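Long-range contacts in membrane-anchored mycosin mycp1 (Mycobacterium thermoresistibile, PDB 4HVL), which is a subtilisin-like serine endopeptidase of the mycosin family, an essential membrane-anchored component of the ESX-1 type VII secretion system: residues P32-D37 / P295-Q300; A67-G72 / L129-T134; I177-A182 / A209-A214; A283-A288 / L305-G310. All blocks are in the same frame, centred on the assembly; numbering follows the deposited sequence.

Contact 1: P32-D37 / P295-Q300; sequences PTVYPD and PVNALQ
Two torsions bring N297 and Y35 together. N297 places CG between its own backbone N and carbonyl carbon (chi1 69°), which turns OD1 back toward Y35 N. Y35 holds CG beside its backbone N (chi1 -81°), and its ring comes to lie against A298. The bond from Y35 N to N297 OD1 is 2.9 Å long. It lies in the amide plane, on a lone pair of the oxygen. S38 takes a hydrogen bond from N297 ND2, so both ends of this amide hold the loop. The methyl of A298 sits over one face of the Y35 ring, offset toward the rim, with CB 4.1 Å from the centroid: a CH-pi contact.

The backbones meet at T33. T33 N gives a 2.8 Å hydrogen bond to A298 O. T33 O accepts two donors, N297 N at 3.0 Å in the carbonyl plane and A298 N at 3.1 Å from above that plane. Beyond the bridge, P32 CB packs on V296 CG1 at 3.8 Å and on L299 CD2. The methyl CG2 of T33 lies against Q300 NE2, 3.5 Å away, with the two side chains roughly perpendicular. L305 touches both T33 and Y35.

N297 and A298 both face T33, which is a classic beta bulge. It interrupts the middle strand of the small antiparallel sheet, 295-300, where the loop before helix 45-50 pairs by a single bridge.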
loop_
_atom_site.group_PDB
_atom_site.type_symbol
_atom_site.label_atom_id
_atom_site.label_comp_id
_atom_site.label_asym_id
_atom_site.label_seq_id
_atom_site.Cartn_x
_atom_site.Cartn_y
_atom_site.Cartn_z
ATOM N N PRO A 32 -1.819 -13.420 13.102
ATOM C CA PRO A 32 -0.457 -13.684 12.695
ATOM C C PRO A 32 0.252 -14.521 13.737
ATOM O O PRO A 32 -0.229 -14.642 14.882
ATOM C CB PRO A 32 0.158 -12.286 12.654
ATOM C CG PRO A 32 -0.561 -11.567 13.724
ATOM C CD PRO A 32 -1.981 -12.048 13.614
ATOM N N THR A 33 1.421 -15.031 13.364
ATOM C CA THR A 33 2.175 -15.901 14.239
ATOM C C THR A 33 3.698 -15.744 14.010
ATOM O O THR A 33 4.155 -14.728 13.482
ATOM C CB THR A 33 1.625 -17.366 14.163
ATOM O OG1 THR A 33 2.280 -18.177 15.128
ATOM C CG2 THR A 33 1.762 -18.012 12.756
ATOM N N VAL A 34 4.460 -16.745 14.417
ATOM C CA VAL A 34 5.914 -16.697 14.375
ATOM C C VAL A 34 6.460 -18.036 13.926
ATOM O O VAL A 34 5.811 -19.073 14.106
ATOM C CB VAL A 34 6.497 -16.353 15.770
ATOM C CG1 VAL A 34 5.994 -14.994 16.231
ATOM C CG2 VAL A 34 6.118 -17.414 16.801
ATOM N N TYR A 35 7.637 -18.012 13.304
ATOM C CA TYR A 35 8.372 -19.238 13.032
ATOM C C TYR A 35 8.949 -19.758 14.343
ATOM O O TYR A 35 9.429 -18.969 15.182
ATOM C CB TYR A 35 9.488 -19.007 12.007
ATOM C CG TYR A 35 8.994 -19.004 10.584
ATOM C CD1 TYR A 35 8.696 -20.197 9.931
ATOM C CD2 TYR A 35 8.797 -17.808 9.893
ATOM C CE1 TYR A 35 8.246 -20.204 8.623
ATOM C CE2 TYR A 35 8.329 -17.810 8.580
ATOM C CZ TYR A 35 8.054 -19.011 7.959
ATOM O OH TYR A 35 7.574 -19.030 6.676
ATOM N N PRO A 36 8.910 -21.090 14.535
ATOM C CA PRO A 36 9.519 -21.663 15.718
ATOM C C PRO A 36 10.935 -21.156 15.904
ATOM O O PRO A 36 11.649 -21.028 14.933
ATOM C CB PRO A 36 9.509 -23.161 15.408
ATOM C CG PRO A 36 8.262 -23.336 14.603
ATOM C CD PRO A 36 8.263 -22.124 13.707
ATOM N N ASP A 37 11.291 -20.822 17.144
ATOM C CA ASP A 37 12.628 -20.403 17.529
ATOM C C ASP A 37 13.120 -19.093 16.897
ATOM O O ASP A 37 14.306 -18.913 16.753
ATOM C CB ASP A 37 13.619 -21.535 17.229
ATOM C CG ASP A 37 13.178 -22.842 17.829
ATOM O OD1 ASP A 37 13.056 -22.892 19.079
ATOM O OD2 ASP A 37 12.927 -23.805 17.051
ATOM N N PRO A 295 5.842 -9.024 18.399
ATOM C CA PRO A 295 6.496 -9.261 17.116
ATOM C C PRO A 295 5.979 -10.540 16.426
ATOM O O PRO A 295 5.719 -11.550 17.088
ATOM C CB PRO A 295 7.985 -9.378 17.466
ATOM C CG PRO A 295 8.100 -9.329 18.942
ATOM C CD PRO A 295 6.764 -9.089 19.552
ATOM N N VAL A 296 5.783 -10.450 15.110
ATOM C CA VAL A 296 5.382 -11.580 14.303
ATOM C C VAL A 296 6.192 -11.639 13.008
ATOM O O VAL A 296 6.654 -10.607 12.503
ATOM C CB VAL A 296 3.883 -11.523 13.933
ATOM C CG1 VAL A 296 3.018 -11.814 15.150
ATOM C CG2 VAL A 296 3.513 -10.183 13.272
ATOM N N ASN A 297 6.307 -12.842 12.444
ATOM C CA ASN A 297 7.019 -13.047 11.179
ATOM C C ASN A 297 6.530 -14.236 10.341
ATOM O O ASN A 297 7.231 -14.676 9.436
ATOM C CB ASN A 297 8.532 -13.158 11.447
ATOM C CG ASN A 297 8.908 -14.427 12.175
ATOM O OD1 ASN A 297 8.042 -15.219 12.565
ATOM N ND2 ASN A 297 10.210 -14.636 12.368
ATOM N N ALA A 298 5.321 -14.733 10.639
ATOM C CA ALA A 298 4.734 -15.850 9.928
ATOM C C ALA A 298 3.221 -15.702 9.903
ATOM O O ALA A 298 2.626 -15.082 10.792
ATOM C CB ALA A 298 5.099 -17.160 10.607
ATOM N N LEU A 299 2.621 -16.308 8.887
ATOM C CA LEU A 299 1.185 -16.396 8.739
ATOM C C LEU A 299 0.793 -17.837 8.479
ATOM O O LEU A 299 1.613 -18.640 8.001
ATOM C CB LEU A 299 0.752 -15.534 7.551
ATOM C CG LEU A 299 1.081 -14.066 7.767
ATOM C CD1 LEU A 299 0.906 -13.296 6.485
ATOM C CD2 LEU A 299 0.228 -13.490 8.900
ATOM N N GLN A 300 -0.464 -18.175 8.780
ATOM C CA GLN A 300 -0.941 -19.522 8.522
ATOM C C GLN A 300 -1.210 -19.623 7.022
ATOM O O GLN A 300 -1.953 -18.828 6.478
ATOM C CB GLN A 300 -2.215 -19.836 9.325
ATOM C CG GLN A 300 -2.100 -19.669 10.839
ATOM C CD GLN A 300 -1.125 -20.641 11.477
ATOM O OE1 GLN A 300 -0.668 -21.586 10.841
ATOM N NE2 GLN A 300 -0.815 -20.416 12.746
#

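Contact 2: A67-G72 / L129-T134; sequences AVIDTG and LSLRHT. With ZN (zinc ion), chain B.
L129 starts the run of parallel bridges by facing A67. Its O accepts V68 N at 2.8 Å. S130 pairs with V68 and turns OG toward G72, 3.4 Å from G72 CA. Its polar end is held by G94 O, and it also accepts from a water that donates to L131 O. L131 returns to the A67 and I69 side of the sheet. Its N bonds V68 O, its O accepts D70 N at 3.1 Å, and its CD1 touches A67 CB at 3.9 Å. R132 carries CG anti to its backbone N (chi1 173°), then bends at chi3. Its aliphatic part thus runs beside T71 and G72, with CD 3.3 Å from T71 O. A second water bridges T71 O and R132 NH1, lying at the edge of the guanidinium in its plane, while NH2 forms a salt bridge with D86. H133 N bonds D70 O at 2.8 Å. I69 CG2 packs on H133 CB. The imidazole gives ND1 to a zinc ion at 2.1 Å, and its NE2 hydrogen-bonds S158 O. T134 OG1 binds the same zinc, and E181 adds a further ligand.

D70, predicted to be the charge-relay aspartate, ends its strand here and hydrogen-bonds H101 ND1. Strand 65-70 lies between strands 127-132 and 176-179. Helix 154-171 packs against I69 and L131, and helix 102-110 packs on the opposite face against V68.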
loop_
_atom_site.group_PDB
_atom_site.type_symbol
_atom_site.label_atom_id
_atom_site.label_comp_id
_atom_site.label_asym_id
_atom_site.label_seq_id
_atom_site.Cartn_x
_atom_site.Cartn_y
_atom_site.Cartn_z
ATOM N N ALA A 67 -3.150 7.586 6.991
ATOM C CA ALA A 67 -4.306 6.733 6.787
ATOM C C ALA A 67 -3.875 5.461 6.063
ATOM O O ALA A 67 -3.106 5.517 5.073
ATOM C CB ALA A 67 -5.373 7.439 5.983
ATOM N N VAL A 68 -4.362 4.323 6.556
ATOM C CA VAL A 68 -3.982 3.024 6.033
ATOM C C VAL A 68 -5.212 2.332 5.494
ATOM O O VAL A 68 -6.110 1.987 6.260
ATOM C CB VAL A 68 -3.347 2.152 7.127
ATOM C CG1 VAL A 68 -2.832 0.848 6.530
ATOM C CG2 VAL A 68 -2.229 2.913 7.834
ATOM N N ILE A 69 -5.279 2.185 4.170
ATOM C CA ILE A 69 -6.401 1.510 3.517
ATOM C C ILE A 69 -5.924 0.081 3.285
ATOM O O ILE A 69 -5.020 -0.171 2.493
ATOM C CB ILE A 69 -6.793 2.213 2.199
ATOM C CG1 ILE A 69 -7.032 3.708 2.461
ATOM C CG2 ILE A 69 -7.996 1.532 1.571
ATOM C CD1 ILE A 69 -7.602 4.466 1.290
ATOM N N ASP A 70 -6.522 -0.852 4.006
ATOM C CA ASP A 70 -6.009 -2.217 4.116
ATOM C C ASP A 70 -7.161 -3.097 4.683
ATOM O O ASP A 70 -8.323 -2.875 4.316
ATOM C CB ASP A 70 -4.762 -2.185 5.015
ATOM C CG ASP A 70 -3.837 -3.377 4.817
ATOM O OD1 ASP A 70 -4.324 -4.521 5.033
ATOM O OD2 ASP A 70 -2.621 -3.163 4.494
ATOM N N THR A 71 -6.874 -4.064 5.561
ATOM C CA THR A 71 -7.891 -5.006 6.028
ATOM C C THR A 71 -8.363 -4.674 7.468
ATOM O O THR A 71 -8.883 -5.545 8.168
ATOM C CB THR A 71 -7.356 -6.457 6.020
ATOM O OG1 THR A 71 -6.307 -6.565 6.995
ATOM C CG2 THR A 71 -6.827 -6.845 4.641
ATOM N N GLY A 72 -8.185 -3.427 7.914
ATOM C CA GLY A 72 -8.464 -3.110 9.313
ATOM C C GLY A 72 -7.262 -3.377 10.214
ATOM O O GLY A 72 -6.249 -3.991 9.802
ATOM N N LEU A 129 -4.675 6.146 11.070
ATOM C CA LEU A 129 -6.116 5.974 10.858
ATOM C C LEU A 129 -6.316 4.706 10.035
ATOM O O LEU A 129 -5.653 4.544 8.994
ATOM C CB LEU A 129 -6.688 7.166 10.112
ATOM C CG LEU A 129 -6.383 8.502 10.776
ATOM C CD1 LEU A 129 -6.975 9.637 9.958
ATOM C CD2 LEU A 129 -6.902 8.535 12.209
ATOM N N SER A 130 -7.179 3.805 10.508
ATOM C CA SER A 130 -7.423 2.516 9.832
ATOM C C SER A 130 -8.749 2.490 9.062
ATOM O O SER A 130 -9.827 2.633 9.636
ATOM C CB SER A 130 -7.397 1.356 10.841
ATOM O OG SER A 130 -7.678 0.098 10.210
ATOM N N LEU A 131 -8.649 2.288 7.757
ATOM C CA LEU A 131 -9.815 2.110 6.893
ATOM C C LEU A 131 -9.767 0.691 6.368
ATOM O O LEU A 131 -8.769 0.289 5.740
ATOM C CB LEU A 131 -9.768 3.063 5.709
ATOM C CG LEU A 131 -9.869 4.559 5.973
ATOM C CD1 LEU A 131 -8.510 5.159 6.357
ATOM C CD2 LEU A 131 -10.412 5.259 4.731
ATOM N N ARG A 132 -10.809 -0.089 6.647
ATOM C CA ARG A 132 -10.890 -1.427 6.116
ATOM C C ARG A 132 -11.591 -1.370 4.751
ATOM O O ARG A 132 -12.763 -1.001 4.653
ATOM C CB ARG A 132 -11.582 -2.415 7.061
ATOM C CG ARG A 132 -11.792 -3.768 6.389
ATOM C CD ARG A 132 -12.005 -4.908 7.346
ATOM N NE ARG A 132 -13.307 -4.812 8.009
ATOM C CZ ARG A 132 -13.827 -5.765 8.772
ATOM N NH1 ARG A 132 -13.171 -6.891 8.968
ATOM N NH2 ARG A 132 -15.001 -5.571 9.351
ATOM N N HIS A 133 -10.858 -1.752 3.718
ATOM C CA HIS A 133 -11.388 -1.846 2.369
ATOM C C HIS A 133 -11.483 -3.300 1.854
ATOM O O HIS A 133 -12.326 -3.572 0.994
ATOM C CB HIS A 133 -10.567 -0.992 1.401
ATOM C CG HIS A 133 -11.001 -1.141 -0.018
ATOM N ND1 HIS A 133 -10.377 -2.000 -0.892
ATOM C CD2 HIS A 133 -12.077 -0.649 -0.678
ATOM C CE1 HIS A 133 -11.015 -1.993 -2.047
ATOM N NE2 HIS A 133 -12.046 -1.176 -1.943
ATOM N N THR A 134 -10.659 -4.217 2.373
ATOM C CA THR A 134 -10.642 -5.617 1.925
ATOM C C THR A 134 -10.666 -6.583 3.084
ATOM O O THR A 134 -10.109 -6.282 4.136
ATOM C CB THR A 134 -9.366 -5.918 1.086
ATOM O OG1 THR A 134 -9.512 -5.323 -0.197
ATOM C CG2 THR A 134 -9.151 -7.403 0.846
HETATM ZN ZN ZN B . -8.767 -3.401 -0.719
HETATM O O HOH W 1 -10.274 -7.776 8.024
HETATM O O HOH W 2 -6.631 -0.839 7.656
#

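Contact 3: I177-A182 / A209-A214; sequences INISEA and AVVIAA. With ZN (zinc ion), chain B.
I177 and I179 pair with V211 and A213 in the parallel central sheet of the subtilisin fold. This strand half is the tight part. Four backbone hydrogen bonds alternate across it, and the bond from I212 N to I177 O is nearly straight, with 175° at the hydrogen. On one face, I179 keeps CG1 beside its backbone N (chi1 -54°). Its CD1 then reaches V211 CG1 at 3.6 Å, the two side chains meeting at a slant. I177 CD1 ends on A209 CB at 4.0 Å. Helix 154-171 covers this face, touching I177 through A169 and I179 through I166. On the other face I212 meets helices 311-328 and 334-343.

Past I179 the chains separate, and the contact is looser. The methyl of A214 lies 3.7 Å from S180 O, and A182 CB is 3.9 Å from A214 O. S180 turns away and gives its hydroxyl to D70, a predicted catalytic residue. E181 also points away, and its chain bends at chi2 (62°) to bring OE1 to a zinc ion at 2.0 Å, beside H133 and T134. Beyond the strand pairing, one water links the two backbones, donating to E181 O at 2.9 Å and to A214 O at 2.8 Å.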
loop_
_atom_site.group_PDB
_atom_site.type_symbol
_atom_site.label_atom_id
_atom_site.label_comp_id
_atom_site.label_asym_id
_atom_site.label_seq_id
_atom_site.Cartn_x
_atom_site.Cartn_y
_atom_site.Cartn_z
ATOM N N ILE A 177 -1.508 8.881 2.752
ATOM C CA ILE A 177 -2.486 7.816 2.585
ATOM C C ILE A 177 -1.809 6.595 1.955
ATOM O O ILE A 177 -1.386 6.620 0.778
ATOM C CB ILE A 177 -3.665 8.257 1.686
ATOM C CG1 ILE A 177 -4.341 9.498 2.281
ATOM C CG2 ILE A 177 -4.681 7.130 1.557
ATOM C CD1 ILE A 177 -5.428 10.101 1.431
ATOM N N ASN A 178 -1.726 5.519 2.720
ATOM C CA ASN A 178 -1.137 4.264 2.258
ATOM C C ASN A 178 -2.235 3.365 1.730
ATOM O O ASN A 178 -3.128 2.959 2.490
ATOM C CB ASN A 178 -0.433 3.564 3.426
ATOM C CG ASN A 178 0.277 2.288 3.017
ATOM O OD1 ASN A 178 1.433 2.292 2.588
ATOM N ND2 ASN A 178 -0.392 1.191 3.195
ATOM N N ILE A 179 -2.172 3.049 0.438
ATOM C CA ILE A 179 -3.171 2.196 -0.190
ATOM C C ILE A 179 -2.546 0.836 -0.497
ATOM O O ILE A 179 -1.693 0.713 -1.371
ATOM C CB ILE A 179 -3.720 2.823 -1.499
ATOM C CG1 ILE A 179 -4.232 4.242 -1.226
ATOM C CG2 ILE A 179 -4.823 1.933 -2.079
ATOM C CD1 ILE A 179 -4.958 4.927 -2.380
ATOM N N SER A 180 -2.965 -0.170 0.257
ATOM C CA SER A 180 -2.487 -1.517 0.076
ATOM C C SER A 180 -3.249 -2.199 -1.062
ATOM O O SER A 180 -2.777 -3.179 -1.605
ATOM C CB SER A 180 -2.621 -2.344 1.367
ATOM O OG SER A 180 -1.970 -1.729 2.472
ATOM N N GLU A 181 -4.430 -1.683 -1.418
ATOM C CA GLU A 181 -5.261 -2.309 -2.471
ATOM C C GLU A 181 -4.527 -2.229 -3.804
ATOM O O GLU A 181 -3.999 -1.173 -4.168
ATOM C CB GLU A 181 -6.621 -1.590 -2.577
ATOM C CG GLU A 181 -7.530 -2.014 -3.723
ATOM C CD GLU A 181 -7.936 -3.473 -3.650
ATOM O OE1 GLU A 181 -8.177 -3.993 -2.552
ATOM O OE2 GLU A 181 -8.009 -4.112 -4.718
ATOM N N ALA A 182 -4.479 -3.344 -4.523
ATOM C CA ALA A 182 -3.956 -3.339 -5.879
ATOM C C ALA A 182 -4.859 -4.223 -6.704
ATOM O O ALA A 182 -4.649 -5.429 -6.784
ATOM C CB ALA A 182 -2.517 -3.826 -5.914
ATOM N N ALA A 209 -2.520 15.676 0.497
ATOM C CA ALA A 209 -2.079 14.369 0.971
ATOM C C ALA A 209 -1.190 13.672 -0.031
ATOM O O ALA A 209 -1.391 13.747 -1.244
ATOM C CB ALA A 209 -3.263 13.477 1.311
ATOM N N VAL A 210 -0.193 12.994 0.500
ATOM C CA VAL A 210 0.695 12.171 -0.299
ATOM C C VAL A 210 0.004 10.834 -0.390
ATOM O O VAL A 210 -0.400 10.319 0.646
ATOM C CB VAL A 210 2.035 11.959 0.406
ATOM C CG1 VAL A 210 2.793 10.779 -0.215
ATOM C CG2 VAL A 210 2.854 13.235 0.351
ATOM N N VAL A 211 -0.148 10.288 -1.596
ATOM C CA VAL A 211 -0.761 8.969 -1.755
ATOM C C VAL A 211 0.254 7.952 -2.234
ATOM O O VAL A 211 0.868 8.147 -3.247
ATOM C CB VAL A 211 -1.963 8.987 -2.733
ATOM C CG1 VAL A 211 -2.613 7.616 -2.768
ATOM C CG2 VAL A 211 -2.991 10.020 -2.284
ATOM N N ILE A 212 0.391 6.855 -1.503
ATOM C CA ILE A 212 1.325 5.778 -1.833
ATOM C C ILE A 212 0.502 4.519 -2.143
ATOM O O ILE A 212 -0.426 4.189 -1.408
ATOM C CB ILE A 212 2.270 5.475 -0.666
ATOM C CG1 ILE A 212 3.003 6.728 -0.167
ATOM C CG2 ILE A 212 3.263 4.404 -1.054
ATOM C CD1 ILE A 212 3.862 7.476 -1.181
ATOM N N ALA A 213 0.833 3.827 -3.231
ATOM C CA ALA A 213 0.111 2.615 -3.610
ATOM C C ALA A 213 1.041 1.407 -3.770
ATOM O O ALA A 213 2.160 1.528 -4.275
ATOM C CB ALA A 213 -0.659 2.830 -4.908
ATOM N N ALA A 214 0.546 0.241 -3.374
ATOM C CA ALA A 214 1.228 -1.013 -3.614
ATOM C C ALA A 214 1.265 -1.326 -5.108
ATOM O O ALA A 214 0.273 -1.137 -5.817
ATOM C CB ALA A 214 0.504 -2.129 -2.874
HETATM ZN ZN ZN B . -8.767 -3.401 -0.719
HETATM O O HOH W 3 -2.328 -0.207 -6.341
#

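Contact 4: A283-A288 / L305-G310; sequences AENITA and LVPVAG. With ACT (acetate ion), chain L.
I286 and A283 hold the two backbones together by two bonds: I286 N to V308 O, 2.9 Å, and G310 N to A283 O, 2.7 Å. Between them the loop swings outward through E284 and N285.

I286 and V308 carry the apolar contact. V308 sets CG1 anti to its backbone N (chi1 178°), which sends this methyl onto I286 CB at 3.7 Å. CG2 of I286 lies close to the same methyl. The two side chains cross at about a right angle. I286 leads its end away from V308, toward F313 and Y317 of helix 311-328. V308 also meets F313, and reaches L104 of helix 102-110. At the other end, the methyl of A309 comes within 3.3 Å of A283 O. The methyl of A283 lies against G310 O, also 3.3 Å away.

E284 points away, and its OE2 hydrogen-bonds S268. N285 is on the surface. Its ND2 lies 4.1 Å from P307 CB and makes a weak hydrogen bond to an acetate ion, probably from the crystallisation liquor. The backbone O of E284 is held by W45 NE1.

G310 takes phi and psi values that suit glycine, and it is the N-cap of helix 311-328. The contact thus ties the loop after strand 277-282 to the segment leading into S312, the predicted catalytic serine carried by that helix, at the active-site edge of the subtilase fold.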
loop_
_atom_site.group_PDB
_atom_site.type_symbol
_atom_site.label_atom_id
_atom_site.label_comp_id
_atom_site.label_asym_id
_atom_site.label_seq_id
_atom_site.Cartn_x
_atom_site.Cartn_y
_atom_site.Cartn_z
ATOM N N ALA A 283 9.876 -6.260 0.822
ATOM C CA ALA A 283 8.565 -6.892 0.648
ATOM C C ALA A 283 8.560 -8.398 0.964
ATOM O O ALA A 283 7.535 -9.052 0.773
ATOM C CB ALA A 283 8.111 -6.662 -0.786
ATOM N N GLU A 284 9.682 -8.938 1.446
ATOM C CA GLU A 284 9.821 -10.371 1.724
ATOM C C GLU A 284 10.405 -10.575 3.127
ATOM O O GLU A 284 11.145 -9.728 3.634
ATOM C CB GLU A 284 10.766 -11.035 0.705
ATOM C CG GLU A 284 10.375 -10.900 -0.754
ATOM C CD GLU A 284 11.470 -11.395 -1.696
ATOM O OE1 GLU A 284 12.254 -12.303 -1.319
ATOM O OE2 GLU A 284 11.569 -10.859 -2.811
ATOM N N ASN A 285 10.062 -11.709 3.747
ATOM C CA ASN A 285 10.661 -12.115 5.031
ATOM C C ASN A 285 10.558 -10.985 6.044
ATOM O O ASN A 285 11.532 -10.614 6.725
ATOM C CB ASN A 285 12.110 -12.579 4.814
ATOM C CG ASN A 285 12.211 -13.805 3.917
ATOM O OD1 ASN A 285 12.742 -13.741 2.808
ATOM N ND2 ASN A 285 11.719 -14.932 4.400
ATOM N N ILE A 286 9.343 -10.449 6.131
ATOM C CA ILE A 286 9.046 -9.260 6.919
ATOM C C ILE A 286 8.759 -9.638 8.394
ATOM O O ILE A 286 8.197 -10.703 8.696
ATOM C CB ILE A 286 7.861 -8.479 6.286
ATOM C CG1 ILE A 286 8.228 -7.937 4.897
ATOM C CG2 ILE A 286 7.364 -7.344 7.174
ATOM C CD1 ILE A 286 9.463 -7.066 4.857
ATOM N N THR A 287 9.228 -8.781 9.294
ATOM C CA THR A 287 8.848 -8.818 10.702
ATOM C C THR A 287 7.951 -7.630 10.949
ATOM O O THR A 287 8.219 -6.522 10.466
ATOM C CB THR A 287 10.089 -8.741 11.579
ATOM O OG1 THR A 287 10.884 -9.901 11.322
ATOM C CG2 THR A 287 9.744 -8.669 13.063
ATOM N N ALA A 288 6.872 -7.863 11.681
ATOM C CA ALA A 288 5.914 -6.818 11.969
ATOM C C ALA A 288 5.355 -7.079 13.369
ATOM O O ALA A 288 5.899 -7.930 14.109
ATOM C CB ALA A 288 4.829 -6.832 10.889
ATOM N N LEU A 305 3.122 -22.827 7.834
ATOM C CA LEU A 305 3.552 -21.419 7.926
ATOM C C LEU A 305 4.110 -20.849 6.621
ATOM O O LEU A 305 4.812 -21.534 5.874
ATOM C CB LEU A 305 4.596 -21.250 9.023
ATOM C CG LEU A 305 4.117 -21.715 10.398
ATOM C CD1 LEU A 305 5.202 -21.524 11.441
ATOM C CD2 LEU A 305 2.835 -21.003 10.800
ATOM N N VAL A 306 3.796 -19.585 6.360
ATOM C CA VAL A 306 4.378 -18.869 5.235
ATOM C C VAL A 306 4.940 -17.538 5.760
ATOM O O VAL A 306 4.594 -17.104 6.867
ATOM C CB VAL A 306 3.351 -18.649 4.094
ATOM C CG1 VAL A 306 2.864 -19.986 3.549
ATOM C CG2 VAL A 306 2.185 -17.800 4.568
ATOM N N PRO A 307 5.855 -16.917 5.003
ATOM C CA PRO A 307 6.456 -15.678 5.496
ATOM C C PRO A 307 5.491 -14.518 5.389
ATOM O O PRO A 307 4.502 -14.597 4.661
ATOM C CB PRO A 307 7.667 -15.463 4.567
ATOM C CG PRO A 307 7.865 -16.760 3.835
ATOM C CD PRO A 307 6.527 -17.419 3.782
ATOM N N VAL A 308 5.752 -13.456 6.131
ATOM C CA VAL A 308 5.055 -12.195 5.942
ATOM C C VAL A 308 5.703 -11.517 4.722
ATOM O O VAL A 308 6.898 -11.194 4.736
ATOM C CB VAL A 308 5.207 -11.288 7.185
ATOM C CG1 VAL A 308 4.532 -9.949 6.980
ATOM C CG2 VAL A 308 4.668 -11.976 8.442
ATOM N N ALA A 309 4.922 -11.317 3.665
ATOM C CA ALA A 309 5.433 -10.774 2.423
ATOM C C ALA A 309 4.359 -10.040 1.606
ATOM O O ALA A 309 3.171 -10.254 1.784
ATOM C CB ALA A 309 6.038 -11.887 1.587
ATOM N N GLY A 310 4.806 -9.187 0.687
ATOM C CA GLY A 310 3.899 -8.575 -0.266
ATOM C C GLY A 310 4.249 -7.135 -0.559
ATOM O O GLY A 310 4.935 -6.467 0.224
HETATM C C ACT L . 11.664 -14.802 8.408
HETATM O O ACT L . 11.966 -14.018 9.359
HETATM O OXT ACT L . 10.739 -14.568 7.572
HETATM C CH3 ACT L . 12.465 -16.067 8.280
#

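From the N terminus, residues 32-37 open contact 1, which closes only at 295-300. Within this long loop contact 2 closes first, then contact 3; the two follow in series. Both belong to the central parallel sheet, where strands 65-70 and 176-179 are neighbours. They touch directly, and one zinc ion draws ligands from both. Contact 4 opens at 283-288, before contact 1 has closed, and itself closes at 305-310, so contacts 1 and 4 cross. They meet in the small antiparallel sheet, where V296 bonds A288 and L299 bonds V306. Contact 1 joins the N-terminal loop to this sheet; contact 4 ties the loop after strand 277-282 to the start of helix 311-328.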